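Local coordinates for putative amidohydrolase (Unidentified, PDB 3FEQ), which probably acts as a zinc-dependent prolidase of the amidohydrolase superfamily, hydrolysing dipeptides that end in proline, at residues D95-R100 / A330-E335; C64-L69 / F320-L325. All blocks are in the same frame, centred on the assembly; numbering follows the deposited sequence.

Contact 1 of 2, residues D95-R100 / A330-E335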
loop_
_atom_site.group_PDB
_atom_site.type_symbol
_atom_site.label_atom_id
_atom_site.label_comp_id
_atom_site.label_asym_id
_atom_site.label_seq_id
_atom_site.Cartn_x
_atom_site.Cartn_y
_atom_site.Cartn_z
ATOM N N ASP C 95 20.138 11.342 -36.060
ATOM C CA ASP C 95 20.669 12.192 -37.094
ATOM C C ASP C 95 21.467 11.378 -38.110
ATOM O O ASP C 95 21.374 11.612 -39.317
ATOM C CB ASP C 95 21.541 13.276 -36.468
ATOM C CG ASP C 95 21.782 14.433 -37.404
ATOM O OD1 ASP C 95 20.812 14.890 -38.047
ATOM O OD2 ASP C 95 22.942 14.876 -37.513
ATOM N N ALA C 96 22.220 10.402 -37.612
ATOM C CA ALA C 96 23.047 9.560 -38.451
ATOM C C ALA C 96 22.224 8.593 -39.313
ATOM O O ALA C 96 22.527 8.402 -40.493
ATOM C CB ALA C 96 24.060 8.812 -37.610
ATOM N N MET C 97 21.170 8.011 -38.746
ATOM C CA MET C 97 20.304 7.115 -39.522
ATOM C C MET C 97 19.715 7.862 -40.726
ATOM O O MET C 97 19.578 7.302 -41.830
ATOM C CB MET C 97 19.169 6.557 -38.663
ATOM C CG MET C 97 19.566 5.479 -37.674
ATOM S SD MET C 97 18.106 4.840 -36.835
ATOM C CE MET C 97 18.848 3.700 -35.706
ATOM N N LEU C 98 19.389 9.134 -40.512
ATOM C CA LEU C 98 18.754 9.923 -41.544
ATOM C C LEU C 98 19.748 10.190 -42.660
ATOM O O LEU C 98 19.416 10.046 -43.833
ATOM C CB LEU C 98 18.201 11.230 -40.975
ATOM C CG LEU C 98 17.488 12.160 -41.945
ATOM C CD1 LEU C 98 16.187 11.543 -42.452
ATOM C CD2 LEU C 98 17.248 13.527 -41.295
ATOM N N SER C 99 20.992 10.487 -42.291
ATOM C CA SER C 99 22.017 10.775 -43.285
ATOM C C SER C 99 22.368 9.559 -44.144
ATOM O O SER C 99 22.729 9.696 -45.300
ATOM C CB SER C 99 23.270 11.378 -42.641
ATOM O OG SER C 99 24.041 10.383 -42.002
ATOM N N ARG C 100 22.231 8.368 -43.594
ATOM C CA ARG C 100 22.439 7.173 -44.381
ATOM C C ARG C 100 21.276 6.884 -45.339
ATOM O O ARG C 100 21.332 5.929 -46.095
ATOM C CB ARG C 100 22.673 5.981 -43.461
ATOM C CG ARG C 100 23.920 6.106 -42.626
ATOM C CD ARG C 100 24.226 4.807 -41.914
ATOM N NE ARG C 100 23.409 4.630 -40.719
ATOM C CZ ARG C 100 23.764 5.059 -39.519
ATOM N NH1 ARG C 100 24.919 5.689 -39.372
ATOM N NH2 ARG C 100 22.964 4.868 -38.481
ATOM N N ALA C 330 26.814 2.457 -36.434
ATOM C CA ALA C 330 27.383 2.924 -37.683
ATOM C C ALA C 330 27.253 1.909 -38.810
ATOM O O ALA C 330 27.225 2.282 -39.978
ATOM C CB ALA C 330 28.833 3.301 -37.476
ATOM N N PHE C 331 27.125 0.632 -38.467
ATOM C CA PHE C 331 27.170 -0.433 -39.468
ATOM C C PHE C 331 25.828 -0.680 -40.149
ATOM O O PHE C 331 25.682 -1.647 -40.889
ATOM C CB PHE C 331 27.693 -1.732 -38.850
ATOM C CG PHE C 331 29.091 -1.629 -38.312
ATOM C CD1 PHE C 331 29.344 -1.836 -36.969
ATOM C CD2 PHE C 331 30.152 -1.308 -39.149
ATOM C CE1 PHE C 331 30.628 -1.723 -36.464
ATOM C CE2 PHE C 331 31.433 -1.177 -38.650
ATOM C CZ PHE C 331 31.673 -1.394 -37.307
ATOM N N GLN C 332 24.874 0.219 -39.926
ATOM C CA GLN C 332 23.473 0.026 -40.303
ATOM C C GLN C 332 23.263 -0.411 -41.755
ATOM O O GLN C 332 22.427 -1.286 -42.040
ATOM C CB GLN C 332 22.671 1.308 -40.025
ATOM C CG GLN C 332 21.154 1.150 -40.041
ATOM C CD GLN C 332 20.455 2.486 -39.872
ATOM O OE1 GLN C 332 21.077 3.546 -40.027
ATOM N NE2 GLN C 332 19.166 2.450 -39.537
ATOM N N SER C 333 23.999 0.221 -42.665
ATOM C CA SER C 333 23.698 0.106 -44.087
ATOM C C SER C 333 24.241 -1.192 -44.642
ATOM O O SER C 333 23.748 -1.697 -45.650
ATOM C CB SER C 333 24.272 1.292 -44.849
ATOM O OG SER C 333 23.741 2.492 -44.325
ATOM N N GLY C 334 25.218 -1.752 -43.932
ATOM C CA GLY C 334 25.834 -3.020 -44.291
ATOM C C GLY C 334 24.857 -4.161 -44.473
ATOM O O GLY C 334 25.155 -5.117 -45.184
ATOM N N GLU C 335 23.686 -4.058 -43.844
ATOM C CA GLU C 335 22.658 -5.091 -43.958
ATOM C C GLU C 335 22.166 -5.268 -45.404
ATOM O O GLU C 335 21.786 -6.364 -45.803
ATOM C CB GLU C 335 21.504 -4.825 -42.978
ATOM C CG GLU C 335 20.287 -5.757 -43.104
ATOM C CD GLU C 335 20.448 -7.095 -42.391
ATOM O OE1 GLU C 335 19.741 -8.056 -42.768
ATOM O OE2 GLU C 335 21.269 -7.190 -41.456
#

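Contact 2 of 2, residues C64-L69 / F320-L325. With ZN (zinc ion), chain U.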
loop_
_atom_site.group_PDB
_atom_site.type_symbol
_atom_site.label_atom_id
_atom_site.label_comp_id
_atom_site.label_asym_id
_atom_site.label_seq_id
_atom_site.Cartn_x
_atom_site.Cartn_y
_atom_site.Cartn_z
ATOM N N CYS C 64 13.049 -1.708 -40.240
ATOM C CA CYS C 64 11.917 -2.282 -39.543
ATOM C C CYS C 64 12.264 -2.810 -38.172
ATOM O O CYS C 64 11.397 -3.360 -37.493
ATOM C CB CYS C 64 11.314 -3.424 -40.355
ATOM S SG CYS C 64 10.619 -2.918 -41.901
ATOM N N HIS C 65 13.535 -2.697 -37.789
ATOM C CA HIS C 65 13.953 -3.042 -36.432
ATOM C C HIS C 65 15.149 -2.197 -35.977
ATOM O O HIS C 65 16.292 -2.529 -36.258
ATOM C CB HIS C 65 14.268 -4.542 -36.347
ATOM C CG HIS C 65 14.245 -5.102 -34.958
ATOM N ND1 HIS C 65 13.280 -5.986 -34.524
ATOM C CD2 HIS C 65 15.087 -4.923 -33.912
ATOM C CE1 HIS C 65 13.526 -6.321 -33.267
ATOM N NE2 HIS C 65 14.615 -5.684 -32.869
ATOM N N VAL C 66 14.879 -1.100 -35.278
ATOM C CA VAL C 66 15.933 -0.349 -34.580
ATOM C C VAL C 66 15.624 -0.174 -33.094
ATOM O O VAL C 66 14.476 -0.297 -32.676
ATOM C CB VAL C 66 16.129 1.052 -35.177
ATOM C CG1 VAL C 66 16.629 0.965 -36.595
ATOM C CG2 VAL C 66 14.851 1.822 -35.114
ATOM N N HIS C 67 16.658 0.104 -32.305
ATOM C CA HIS C 67 16.479 0.666 -30.972
ATOM C C HIS C 67 17.200 1.999 -30.943
ATOM O O HIS C 67 18.392 2.080 -30.654
ATOM C CB HIS C 67 16.994 -0.273 -29.876
ATOM C CG HIS C 67 16.368 -1.631 -29.898
ATOM N ND1 HIS C 67 15.248 -1.949 -29.162
ATOM C CD2 HIS C 67 16.684 -2.746 -30.599
ATOM C CE1 HIS C 67 14.899 -3.198 -29.409
ATOM N NE2 HIS C 67 15.752 -3.704 -30.282
ATOM N N VAL C 68 16.464 3.037 -31.312
ATOM C CA VAL C 68 16.971 4.395 -31.370
ATOM C C VAL C 68 17.576 4.844 -30.061
ATOM O O VAL C 68 18.514 5.621 -30.057
ATOM C CB VAL C 68 15.834 5.335 -31.676
ATOM C CG1 VAL C 68 16.270 6.770 -31.480
ATOM C CG2 VAL C 68 15.304 5.070 -33.073
ATOM N N LEU C 69 17.029 4.363 -28.949
ATOM C CA LEU C 69 17.504 4.767 -27.631
ATOM C C LEU C 69 18.651 3.921 -27.062
ATOM O O LEU C 69 19.238 4.262 -26.028
ATOM C CB LEU C 69 16.337 4.810 -26.665
ATOM C CG LEU C 69 15.613 6.140 -26.791
ATOM C CD1 LEU C 69 14.159 5.933 -26.568
ATOM C CD2 LEU C 69 16.178 7.158 -25.791
ATOM N N PHE C 320 13.647 -5.192 -44.098
ATOM C CA PHE C 320 14.962 -4.782 -43.625
ATOM C C PHE C 320 14.932 -4.575 -42.114
ATOM O O PHE C 320 14.029 -3.937 -41.591
ATOM C CB PHE C 320 15.320 -3.471 -44.322
ATOM C CG PHE C 320 16.740 -3.049 -44.148
ATOM C CD1 PHE C 320 17.686 -3.372 -45.103
ATOM C CD2 PHE C 320 17.117 -2.243 -43.075
ATOM C CE1 PHE C 320 18.992 -2.936 -44.965
ATOM C CE2 PHE C 320 18.412 -1.809 -42.935
ATOM C CZ PHE C 320 19.353 -2.155 -43.878
ATOM N N GLY C 321 15.929 -5.103 -41.414
ATOM C CA GLY C 321 16.181 -4.693 -40.028
ATOM C C GLY C 321 17.650 -4.731 -39.663
ATOM O O GLY C 321 18.410 -5.508 -40.221
ATOM N N SER C 322 18.055 -3.916 -38.699
ATOM C CA SER C 322 19.450 -3.917 -38.277
ATOM C C SER C 322 19.686 -4.316 -36.818
ATOM O O SER C 322 20.516 -5.191 -36.544
ATOM C CB SER C 322 20.093 -2.579 -38.586
ATOM O OG SER C 322 19.126 -1.555 -38.519
ATOM N N ASP C 323 18.970 -3.665 -35.897
ATOM C CA ASP C 323 18.990 -4.001 -34.470
ATOM C C ASP C 323 20.367 -3.770 -33.863
ATOM O O ASP C 323 20.812 -4.529 -33.017
ATOM C CB ASP C 323 18.544 -5.456 -34.250
ATOM C CG ASP C 323 18.131 -5.751 -32.808
ATOM O OD1 ASP C 323 17.422 -4.931 -32.185
ATOM O OD2 ASP C 323 18.473 -6.847 -32.316
ATOM N N LEU C 324 21.045 -2.718 -34.293
ATOM C CA LEU C 324 22.373 -2.437 -33.758
ATOM C C LEU C 324 22.324 -1.663 -32.439
ATOM O O LEU C 324 21.428 -0.854 -32.215
ATOM C CB LEU C 324 23.221 -1.704 -34.796
ATOM C CG LEU C 324 23.480 -2.497 -36.076
ATOM C CD1 LEU C 324 23.694 -1.558 -37.235
ATOM C CD2 LEU C 324 24.658 -3.464 -35.917
ATOM N N LEU C 325 23.296 -1.916 -31.567
ATOM C CA LEU C 325 23.350 -1.259 -30.261
ATOM C C LEU C 325 24.599 -0.423 -30.150
ATOM O O LEU C 325 25.643 -0.792 -30.685
ATOM C CB LEU C 325 23.331 -2.287 -29.128
ATOM C CG LEU C 325 22.351 -3.449 -29.301
ATOM C CD1 LEU C 325 22.558 -4.462 -28.202
ATOM C CD2 LEU C 325 20.884 -2.982 -29.389
HETATM ZN ZN ZN U . 15.490 -5.915 -30.494
#

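Contact 1 of 2, residues D95-R100 / A330-E335
Arg-100 and Gln-332 carry this buried contact, with the guanidinium meeting the end of the glutamine amide. The arginine grips side-on, and both of its donors converge on one oxygen: NE lies 2.7 Å and NH2 2.8 Å from Gln-332 OE1. That oxygen sits in the guanidinium plane, whereas the amide itself is turned steeply, the two planes standing 73° apart. NE approaches within the carbonyl plane, while NH2 comes from well above it. A bend at chi3 (-80°) folds the arginine back along its own helix, so that the backbone oxygen of Ala-96 lies over the centre of one guanidinium face; the oxygen of Ala-330 faces the other, off-centre. NH1 is engaged elsewhere, in a salt bridge with Glu-394.

Gln-332 reaches across as a straight arm, CG trans to its backbone N (chi1 -165°) and the chain extended beyond. Its NE2 donates to Asp-63, so partners at both ends of the amide fix its rotation, and the carboxylate and guanidinium would probably polarise it in the same sense. The side chain of Met-97 crosses this amide at about a right angle, its CG 3.6 Å from Gln-332 NE2. Beside the pair, Ser-333 lays OG alongside the aliphatic part of the arginine, 3.4 Å from Arg-100 CD. The contact thus ties the C-terminal end of helix 90-99, which links strands 56-66 and 102-107 in a beta-alpha-beta unit, to the loop before helix 335-340, an arrangement belonging to the TIM-barrel fold of the amidohydrolases.

Contact 2 of 2, residues C64-L69 / F320-L325
His-65 and His-67, the HxH pair at the end of the first strand of the amidohydrolase TIM barrel, meet Asp-323 around a zinc ion. The two histidines reach the metal by different torsions. In His-65 the ring is swung trans to the backbone N (chi1 -160°), and NE2 lies 2.5 Å from the zinc, which sits in the ring plane. His-67 instead keeps CG beside its own N (chi1 -57°), bringing NE2 to 2.2 Å from the same ion. Second-shell acceptors set the rotation of both rings: ND1 of His-65 bonds to Glu-250, and ND1 of His-67 to the backbone oxygen of Gly-109.

Asp-323 runs alongside both histidines, pointing the same way, and its carboxylate stands almost perpendicular to the His-65 ring (89°). The two backbones are also joined directly. Cys-64 N donates to Phe-320 O at 2.8 Å, and His-65 O receives a bond from Asp-323 N at 2.9 Å as well as a weak one from Ser-322 N. Ser-322 turns its OG to Asp-63. The third ligand completes the set from the other segment, Asp-323 OD1 lying a rather long 2.7 Å from the zinc.

From the N terminus, the chain first passes 64-69 at the end of strand 56-66, then 95-100 on helix 90-99. It goes round most of the barrel before returning at 320-325, where contact 2 closes a loop of about 250 residues. A few residues on, 330-335 meets 95-100, and contact 1 closes a second loop of similar length. The segments alternate, so the two loops cross. Together they join the beginning of the barrel to its closing part, contact 2 at the zinc and contact 1 farther out at the helix. The two touch directly: Met-97 CE packs 3.6 Å from Val-66 CG1, and Glu-335 CB lies 3.5 Å from Phe-320 CZ.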